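Local atomic coordinates of lipase (Penicillium expansum, PDB entry 3G7N), a protein that hydrolyses triacylglycerols and other acylglycerol lipids, releasing free fatty acids, as a secreted alkaline lipase of the alpha/beta-hydrolase fold. Residues A[186-191]-A[236-241]; A[190-195]-A[228-233]; A[158-163]-A[182-187]. One frame throughout, in Å; residues are numbered along the deposited sequence.

Contact 1 (A[186-191]-A[236-241]); sequences VLDGVP and AVTPGH
His241 ND1 donates to Asp188 OD2 at 2.8 Å, the His-carboxylate hydrogen bond of the Ser-His-Asp triad in this alpha/beta-hydrolase. The bond is nearly straight (173°). It meets OD2 on the syn side, somewhat tilted out of the carboxylate plane, and lies in the plane of the imidazole. Carboxylate and ring are turned 59° apart. His241 NE2 bonds to Ser132 OG, the nucleophile. Val190 CG2 covers one ring face, a CH-pi contact 3.5 Å from the centroid. Asp188 CG stands anti to the backbone N (chi1 180°), which carries the carboxylate to the imidazole. Its other oxygen, OD1, accepts from Val190 N at 2.9 Å. This Asx turn is likely to restrain the rotation of the carboxylate. With an alanine in place of Asp188, His241 ND1 would probably lose its acceptor and the imidazole would be freer to turn. Further out, backbone bonds and the Thr238 hydroxyl join the loops. Gly240 has no room for a CB, which would run into Val186 O. Thr238 OG1 donates to Leu187 O at 2.7 Å and accepts from Gly189 N. Gly240 N reaches Leu187 O at 2.8 Å, from the opposite face of the carbonyl plane.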
loop_
_atom_site.group_PDB
_atom_site.type_symbol
_atom_site.label_atom_id
_atom_site.label_comp_id
_atom_site.label_asym_id
_atom_site.label_seq_id
_atom_site.Cartn_x
_atom_site.Cartn_y
_atom_site.Cartn_z
ATOM N N VAL A 186 -11.677 10.378 4.547
ATOM C CA VAL A 186 -13.099 10.646 4.640
ATOM C C VAL A 186 -13.780 10.496 3.297
ATOM O O VAL A 186 -13.176 10.656 2.243
ATOM C CB VAL A 186 -13.383 12.045 5.195
ATOM C CG1 VAL A 186 -12.980 12.130 6.664
ATOM C CG2 VAL A 186 -12.744 13.119 4.336
ATOM N N LEU A 187 -15.054 10.089 3.346
ATOM C CA LEU A 187 -15.895 10.059 2.155
ATOM C C LEU A 187 -15.438 9.040 1.127
ATOM O O LEU A 187 -15.756 9.158 -0.051
ATOM C CB LEU A 187 -16.037 11.454 1.520
ATOM C CG LEU A 187 -16.859 12.457 2.330
ATOM C CD1 LEU A 187 -16.687 13.845 1.739
ATOM C CD2 LEU A 187 -18.332 12.041 2.345
ATOM N N ASP A 188 -14.698 8.033 1.587
ATOM C CA ASP A 188 -14.195 6.991 0.707
ATOM C C ASP A 188 -14.684 5.627 1.184
ATOM O O ASP A 188 -14.345 5.174 2.282
ATOM C CB ASP A 188 -12.665 7.002 0.652
ATOM C CG ASP A 188 -12.111 5.922 -0.258
ATOM O OD1 ASP A 188 -12.891 5.324 -1.039
ATOM O OD2 ASP A 188 -10.864 5.744 -0.274
ATOM N N GLY A 189 -15.424 4.942 0.327
ATOM C CA GLY A 189 -15.945 3.618 0.657
ATOM C C GLY A 189 -15.078 2.445 0.242
ATOM O O GLY A 189 -15.470 1.302 0.465
ATOM N N VAL A 190 -13.939 2.669 -0.419
ATOM C CA VAL A 190 -13.161 1.534 -0.924
ATOM C C VAL A 190 -12.652 0.590 0.178
ATOM O O VAL A 190 -12.762 -0.628 0.030
ATOM C CB VAL A 190 -12.048 2.023 -1.862
ATOM C CG1 VAL A 190 -11.111 0.851 -2.222
ATOM C CG2 VAL A 190 -12.678 2.580 -3.146
ATOM N N PRO A 191 -12.268 1.120 1.352
ATOM C CA PRO A 191 -11.854 0.194 2.415
ATOM C C PRO A 191 -12.980 -0.642 2.975
ATOM O O PRO A 191 -12.712 -1.597 3.720
ATOM C CB PRO A 191 -11.290 1.123 3.493
ATOM C CG PRO A 191 -10.783 2.304 2.713
ATOM C CD PRO A 191 -11.828 2.506 1.627
ATOM N N ALA A 236 -17.450 1.463 -1.839
ATOM C CA ALA A 236 -16.755 1.537 -3.124
ATOM C C ALA A 236 -16.364 2.967 -3.487
ATOM O O ALA A 236 -16.048 3.744 -2.584
ATOM C CB ALA A 236 -17.559 0.851 -4.246
ATOM N N VAL A 237 -16.295 3.284 -4.784
ATOM C CA VAL A 237 -15.596 4.483 -5.249
ATOM C C VAL A 237 -16.460 5.740 -5.130
ATOM O O VAL A 237 -17.236 6.098 -6.031
ATOM C CB VAL A 237 -15.045 4.346 -6.679
ATOM C CG1 VAL A 237 -14.284 5.614 -7.079
ATOM C CG2 VAL A 237 -14.111 3.142 -6.789
ATOM N N THR A 238 -16.295 6.419 -4.011
ATOM C CA THR A 238 -17.042 7.625 -3.696
ATOM C C THR A 238 -16.040 8.797 -3.672
ATOM O O THR A 238 -14.865 8.591 -3.935
ATOM C CB THR A 238 -17.729 7.429 -2.341
ATOM O OG1 THR A 238 -16.755 7.022 -1.363
ATOM C CG2 THR A 238 -18.796 6.318 -2.435
ATOM N N PRO A 239 -16.520 10.043 -3.501
ATOM C CA PRO A 239 -15.688 11.197 -3.844
ATOM C C PRO A 239 -14.348 11.266 -3.098
ATOM O O PRO A 239 -13.365 11.759 -3.661
ATOM C CB PRO A 239 -16.592 12.382 -3.481
ATOM C CG PRO A 239 -17.979 11.873 -3.816
ATOM C CD PRO A 239 -17.946 10.415 -3.362
ATOM N N GLY A 240 -14.326 10.813 -1.851
ATOM C CA GLY A 240 -13.084 10.860 -1.073
ATOM C C GLY A 240 -12.004 9.906 -1.559
ATOM O O GLY A 240 -10.869 9.990 -1.102
ATOM N N HIS A 241 -12.327 8.992 -2.472
ATOM C CA HIS A 241 -11.345 7.991 -2.857
ATOM C C HIS A 241 -10.125 8.617 -3.506
ATOM O O HIS A 241 -9.049 8.005 -3.515
ATOM C CB HIS A 241 -11.945 6.925 -3.778
ATOM C CG HIS A 241 -11.026 5.770 -4.028
ATOM N ND1 HIS A 241 -10.439 5.052 -3.003
ATOM C CD2 HIS A 241 -10.539 5.241 -5.176
ATOM C CE1 HIS A 241 -9.670 4.105 -3.519
ATOM N NE2 HIS A 241 -9.722 4.184 -4.832
#

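Contact 2 (A[190-195]-A[228-233]); sequences VPNMYS and CSAGNG
Asn192 ND2 donates to Ser229 O at 3.0 Å, the one clear hydrogen bond between 190-195 and 228-233. The N-H...O angle is 155°. The acceptor lies in the amide plane of Asn192, but the donor stands well above the carbonyl plane of Ser229. Asn232 N reaches Ser229 O from the other face, also at 3.0 Å, as part of the local turn. Two N-H groups therefore grip this carbonyl, one from each loop. With CG anti to its carbonyl carbon (chi1 -64°), Asn192 sends its amide across to the 3-10 turn 229-231. The amide has further partners: OD1 accepts from Arg224 NH1, and ND2 also donates to Met234 O. These bonds fix the rotation of the amide and which end is which. Asn232 OD1 lies 3.2 Å from Asn192 ND2, with the two amide planes 77° apart. That oxygen accepts from Met234 N. Asn232 ND2 bonds to Asp188 O of the charge relay, so the contact lies next to the active-site loop. The Ser229 hydroxyl is hydrogen-bonded to Glu207 OE2. Asn192 begins a type II beta turn to Ser195, whose OG donates to Asn192 O at 2.7 Å.

Apolar packing is small. Asn192 OD1 lies 3.3 Å from Ala230 CA. Pro191 CB rests 3.7 Å from Ser229 OG.

The contact joins the loop after strand 179-185 to the loop after strand 218-219. Pro191 and Ser229 both touch Asn184 of strand 179-185. Next to Ser229, Cys228 is disulfide-bonded to Cys220 and packs on strand 206-210.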
loop_
_atom_site.group_PDB
_atom_site.type_symbol
_atom_site.label_atom_id
_atom_site.label_comp_id
_atom_site.label_asym_id
_atom_site.label_seq_id
_atom_site.Cartn_x
_atom_site.Cartn_y
_atom_site.Cartn_z
ATOM N N VAL A 190 -13.939 2.669 -0.419
ATOM C CA VAL A 190 -13.161 1.534 -0.924
ATOM C C VAL A 190 -12.652 0.590 0.178
ATOM O O VAL A 190 -12.762 -0.628 0.030
ATOM C CB VAL A 190 -12.048 2.023 -1.862
ATOM C CG1 VAL A 190 -11.111 0.851 -2.222
ATOM C CG2 VAL A 190 -12.678 2.580 -3.146
ATOM N N PRO A 191 -12.268 1.120 1.352
ATOM C CA PRO A 191 -11.854 0.194 2.415
ATOM C C PRO A 191 -12.980 -0.642 2.975
ATOM O O PRO A 191 -12.712 -1.597 3.720
ATOM C CB PRO A 191 -11.290 1.123 3.493
ATOM C CG PRO A 191 -10.783 2.304 2.713
ATOM C CD PRO A 191 -11.828 2.506 1.627
ATOM N N ASN A 192 -14.223 -0.321 2.610
ATOM C CA ASN A 192 -15.404 -1.063 3.104
ATOM C C ASN A 192 -15.847 -2.135 2.126
ATOM O O ASN A 192 -16.792 -2.881 2.400
ATOM C CB ASN A 192 -16.547 -0.075 3.366
ATOM C CG ASN A 192 -16.205 0.891 4.472
ATOM O OD1 ASN A 192 -15.466 0.539 5.407
ATOM N ND2 ASN A 192 -16.707 2.111 4.388
ATOM N N MET A 193 -15.193 -2.223 0.979
ATOM C CA MET A 193 -15.515 -3.292 0.047
ATOM C C MET A 193 -15.184 -4.637 0.658
ATOM O O MET A 193 -14.197 -4.763 1.394
ATOM C CB MET A 193 -14.760 -3.117 -1.252
ATOM C CG MET A 193 -15.244 -1.911 -2.025
ATOM S SD MET A 193 -14.249 -1.475 -3.470
ATOM C CE MET A 193 -14.742 -2.789 -4.585
ATOM N N TYR A 194 -16.041 -5.621 0.394
ATOM C CA TYR A 194 -15.774 -7.024 0.730
ATOM C C TYR A 194 -15.919 -7.274 2.231
ATOM O O TYR A 194 -15.458 -8.306 2.731
ATOM C CB TYR A 194 -14.409 -7.522 0.189
ATOM C CG TYR A 194 -14.134 -7.109 -1.237
ATOM C CD1 TYR A 194 -15.108 -7.222 -2.228
ATOM C CD2 TYR A 194 -12.906 -6.529 -1.590
ATOM C CE1 TYR A 194 -14.855 -6.810 -3.519
ATOM C CE2 TYR A 194 -12.638 -6.168 -2.890
ATOM C CZ TYR A 194 -13.642 -6.214 -3.826
ATOM O OH TYR A 194 -13.336 -5.893 -5.135
ATOM N N SER A 195 -16.553 -6.351 2.948
ATOM C CA SER A 195 -16.797 -6.486 4.380
ATOM C C SER A 195 -18.078 -7.241 4.728
ATOM O O SER A 195 -18.320 -7.548 5.886
ATOM C CB SER A 195 -16.825 -5.109 5.045
ATOM O OG SER A 195 -17.846 -4.307 4.489
ATOM N N CYS A 228 -13.608 5.413 11.908
ATOM C CA CYS A 228 -12.756 5.516 10.726
ATOM C C CYS A 228 -13.561 4.994 9.529
ATOM O O CYS A 228 -14.760 5.277 9.421
ATOM C CB CYS A 228 -11.433 4.778 10.948
ATOM S SG CYS A 228 -10.527 5.406 12.394
ATOM N N SER A 229 -12.910 4.340 8.572
ATOM C CA SER A 229 -13.597 3.975 7.325
ATOM C C SER A 229 -14.895 3.183 7.591
ATOM O O SER A 229 -15.913 3.407 6.918
ATOM C CB SER A 229 -12.662 3.209 6.371
ATOM O OG SER A 229 -12.048 2.088 6.999
ATOM N N ALA A 230 -14.838 2.184 8.473
ATOM C CA ALA A 230 -15.954 1.249 8.617
ATOM C C ALA A 230 -17.254 1.958 8.957
ATOM O O ALA A 230 -18.327 1.431 8.673
ATOM C CB ALA A 230 -15.638 0.205 9.680
ATOM N N GLY A 231 -17.161 3.105 9.620
ATOM C CA GLY A 231 -18.354 3.818 10.069
ATOM C C GLY A 231 -18.792 4.951 9.168
ATOM O O GLY A 231 -19.696 5.699 9.525
ATOM N N ASN A 232 -18.154 5.121 8.012
ATOM C CA ASN A 232 -18.353 6.347 7.243
ATOM C C ASN A 232 -19.543 6.362 6.293
ATOM O O ASN A 232 -19.803 7.358 5.609
ATOM C CB ASN A 232 -17.056 6.831 6.566
ATOM C CG ASN A 232 -16.656 6.006 5.345
ATOM O OD1 ASN A 232 -17.414 5.183 4.815
ATOM N ND2 ASN A 232 -15.437 6.253 4.868
ATOM N N GLY A 233 -20.257 5.248 6.239
ATOM C CA GLY A 233 -21.482 5.168 5.446
ATOM C C GLY A 233 -21.272 5.072 3.944
ATOM O O GLY A 233 -22.234 5.164 3.174
#

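Contact 3 (A[158-163]-A[182-187]); sequences ALNAFP and RGNNVL
Asn184 OD1 takes a weak bond from Asn160 N at 3.1 Å, and water 1 lies 2.7 Å from the same OD1 in donor geometry. Asn160 N is shared: its straighter bond goes to Gly183 O at 3.0 Å. Water 1 also accepts from Ala161 N at 3.0 Å, and so bridges the loop after strand 154-159 to a side chain of strand 179-185. A second water accepts from Asn184 ND2 and from Arg182 NH1, at 2.9 Å from the latter. This water lies at the edge of the guanidinium, in its plane, and 2.8 Å from Ala161 O. The Arg182 chain is bent at chi3 (-67°), which turns the guanidinium back to that water. Arg182 NH2 bonds to Gln223 OE1, while Asn184 ND2 bonds to Glu207 OE2.

The backbone pairing is parallel. Gly183 N donates to Ala158 O at 2.8 Å. Arg182 CA and Leu159 CA also make CA-H...O contacts, to Ala158 O and Gly183 O. Leu159 CD2 passes close over Gly183, where a CB would collide with it.

Beyond the last bridge, the side chains of Asn160 and Asn185 run side by side, their amide planes only 13° apart. Asn160 bonds to Ala243 O and Ser244 OG, and Asn185 ND2 to Gly240 O. Together they hold the chain on both sides of His241.

Strand 154-159, helix 167-175 and strand 179-185 form a beta-alpha-beta unit. Strand 125-131 lies beside 154-159, and strand 206-210 beside 179-185. Leu159 packs on helix 8-23, and Phe162 on helix 133-148.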
loop_
_atom_site.group_PDB
_atom_site.type_symbol
_atom_site.label_atom_id
_atom_site.label_comp_id
_atom_site.label_asym_id
_atom_site.label_seq_id
_atom_site.Cartn_x
_atom_site.Cartn_y
_atom_site.Cartn_z
ATOM N N ALA A 158 -0.294 1.482 2.926
ATOM C CA ALA A 158 -1.337 1.264 1.918
ATOM C C ALA A 158 -2.409 2.329 2.095
ATOM O O ALA A 158 -2.992 2.441 3.184
ATOM C CB ALA A 158 -1.958 -0.121 2.081
ATOM N N LEU A 159 -2.652 3.125 1.056
ATOM C CA LEU A 159 -3.623 4.212 1.149
ATOM C C LEU A 159 -4.924 3.840 0.451
ATOM O O LEU A 159 -4.928 3.343 -0.687
ATOM C CB LEU A 159 -3.057 5.487 0.533
ATOM C CG LEU A 159 -1.693 5.905 1.114
ATOM C CD1 LEU A 159 -1.205 7.167 0.409
ATOM C CD2 LEU A 159 -1.736 6.121 2.626
ATOM N N ASN A 160 -6.029 4.063 1.147
ATOM C CA ASN A 160 -7.363 3.937 0.547
ATOM C C ASN A 160 -7.587 2.545 -0.059
ATOM O O ASN A 160 -8.158 2.417 -1.145
ATOM C CB ASN A 160 -7.633 5.043 -0.507
ATOM C CG ASN A 160 -7.505 6.459 0.061
ATOM O OD1 ASN A 160 -6.698 6.706 0.967
ATOM N ND2 ASN A 160 -8.251 7.406 -0.490
ATOM N N ALA A 161 -7.172 1.507 0.666
ATOM C CA ALA A 161 -7.135 0.141 0.144
ATOM C C ALA A 161 -8.308 -0.701 0.581
ATOM O O ALA A 161 -8.740 -0.645 1.723
ATOM C CB ALA A 161 -5.847 -0.549 0.540
ATOM N N PHE A 162 -8.756 -1.565 -0.325
ATOM C CA PHE A 162 -9.684 -2.636 0.013
ATOM C C PHE A 162 -8.920 -3.838 0.592
ATOM O O PHE A 162 -7.727 -3.998 0.334
ATOM C CB PHE A 162 -10.500 -3.039 -1.226
ATOM C CG PHE A 162 -9.671 -3.339 -2.439
ATOM C CD1 PHE A 162 -9.228 -4.633 -2.683
ATOM C CD2 PHE A 162 -9.352 -2.352 -3.351
ATOM C CE1 PHE A 162 -8.520 -4.934 -3.842
ATOM C CE2 PHE A 162 -8.623 -2.647 -4.501
ATOM C CZ PHE A 162 -8.263 -3.957 -4.776
ATOM N N PRO A 163 -9.590 -4.677 1.405
ATOM C CA PRO A 163 -8.941 -5.870 1.944
ATOM C C PRO A 163 -8.851 -6.945 0.863
ATOM O O PRO A 163 -9.601 -6.891 -0.115
ATOM C CB PRO A 163 -9.894 -6.309 3.058
ATOM C CG PRO A 163 -11.277 -5.925 2.491
ATOM C CD PRO A 163 -11.019 -4.599 1.768
ATOM N N ARG A 182 -2.579 1.241 7.217
ATOM C CA ARG A 182 -3.647 1.524 6.234
ATOM C C ARG A 182 -4.116 2.944 6.427
ATOM O O ARG A 182 -4.810 3.232 7.409
ATOM C CB ARG A 182 -4.809 0.546 6.425
ATOM C CG ARG A 182 -4.417 -0.864 6.111
ATOM C CD ARG A 182 -5.625 -1.791 6.066
ATOM N NE ARG A 182 -6.228 -1.944 7.387
ATOM C CZ ARG A 182 -7.448 -1.516 7.727
ATOM N NH1 ARG A 182 -8.170 -0.724 6.922
ATOM N NH2 ARG A 182 -7.932 -1.842 8.921
ATOM N N GLY A 183 -3.711 3.846 5.544
ATOM C CA GLY A 183 -4.069 5.254 5.694
ATOM C C GLY A 183 -5.264 5.588 4.825
ATOM O O GLY A 183 -5.170 5.511 3.593
ATOM N N ASN A 184 -6.384 5.956 5.464
ATOM C CA ASN A 184 -7.664 6.132 4.763
ATOM C C ASN A 184 -8.226 7.539 4.873
ATOM O O ASN A 184 -7.764 8.363 5.687
ATOM C CB ASN A 184 -8.660 5.083 5.260
ATOM C CG ASN A 184 -8.276 3.711 4.807
ATOM O OD1 ASN A 184 -7.615 3.564 3.772
ATOM N ND2 ASN A 184 -8.656 2.691 5.563
ATOM N N ASN A 185 -9.177 7.828 3.996
ATOM C CA ASN A 185 -9.707 9.173 3.852
ATOM C C ASN A 185 -11.218 9.219 4.082
ATOM O O ASN A 185 -11.956 8.277 3.746
ATOM C CB ASN A 185 -9.372 9.702 2.461
ATOM C CG ASN A 185 -9.520 11.209 2.360
ATOM O OD1 ASN A 185 -8.945 11.933 3.169
ATOM N ND2 ASN A 185 -10.198 11.688 1.318
ATOM N N VAL A 186 -11.677 10.378 4.547
ATOM C CA VAL A 186 -13.099 10.646 4.640
ATOM C C VAL A 186 -13.780 10.496 3.297
ATOM O O VAL A 186 -13.176 10.656 2.243
ATOM C CB VAL A 186 -13.383 12.045 5.195
ATOM C CG1 VAL A 186 -12.980 12.130 6.664
ATOM C CG2 VAL A 186 -12.744 13.119 4.336
ATOM N N LEU A 187 -15.054 10.089 3.346
ATOM C CA LEU A 187 -15.895 10.059 2.155
ATOM C C LEU A 187 -15.438 9.040 1.127
ATOM O O LEU A 187 -15.756 9.158 -0.051
ATOM C CB LEU A 187 -16.037 11.454 1.520
ATOM C CG LEU A 187 -16.859 12.457 2.330
ATOM C CD1 LEU A 187 -16.687 13.845 1.739
ATOM C CD2 LEU A 187 -18.332 12.041 2.345
HETATM O O HOH W 1 -5.685 1.708 3.255
HETATM O O HOH W 2 -7.715 0.127 4.195
#

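In the fold
Contact 3 lies in the central sheet, and contacts 1 and 2 are built on the loop that leaves strand 179-185. Contact 1 follows directly, sharing Val186 and Leu187 with contact 3, and holds Asp188 and His241, two of the three triad residues. The centres of contacts 1 and 3 are about 8 Å apart. Val190 CG1 of contact 1 packs 3.5 Å from Asn160 O of contact 3. Contact 2, its centre also about 8 Å from that of contact 1, shares Val190 and Pro191 with it. Through Asn232, contact 2 bonds the backbone of Asp188, while Asn160 of contact 3 touches its side chain. Contacts 2 and 3 meet where Pro191 CG packs 3.6 Å from Asn184 CG.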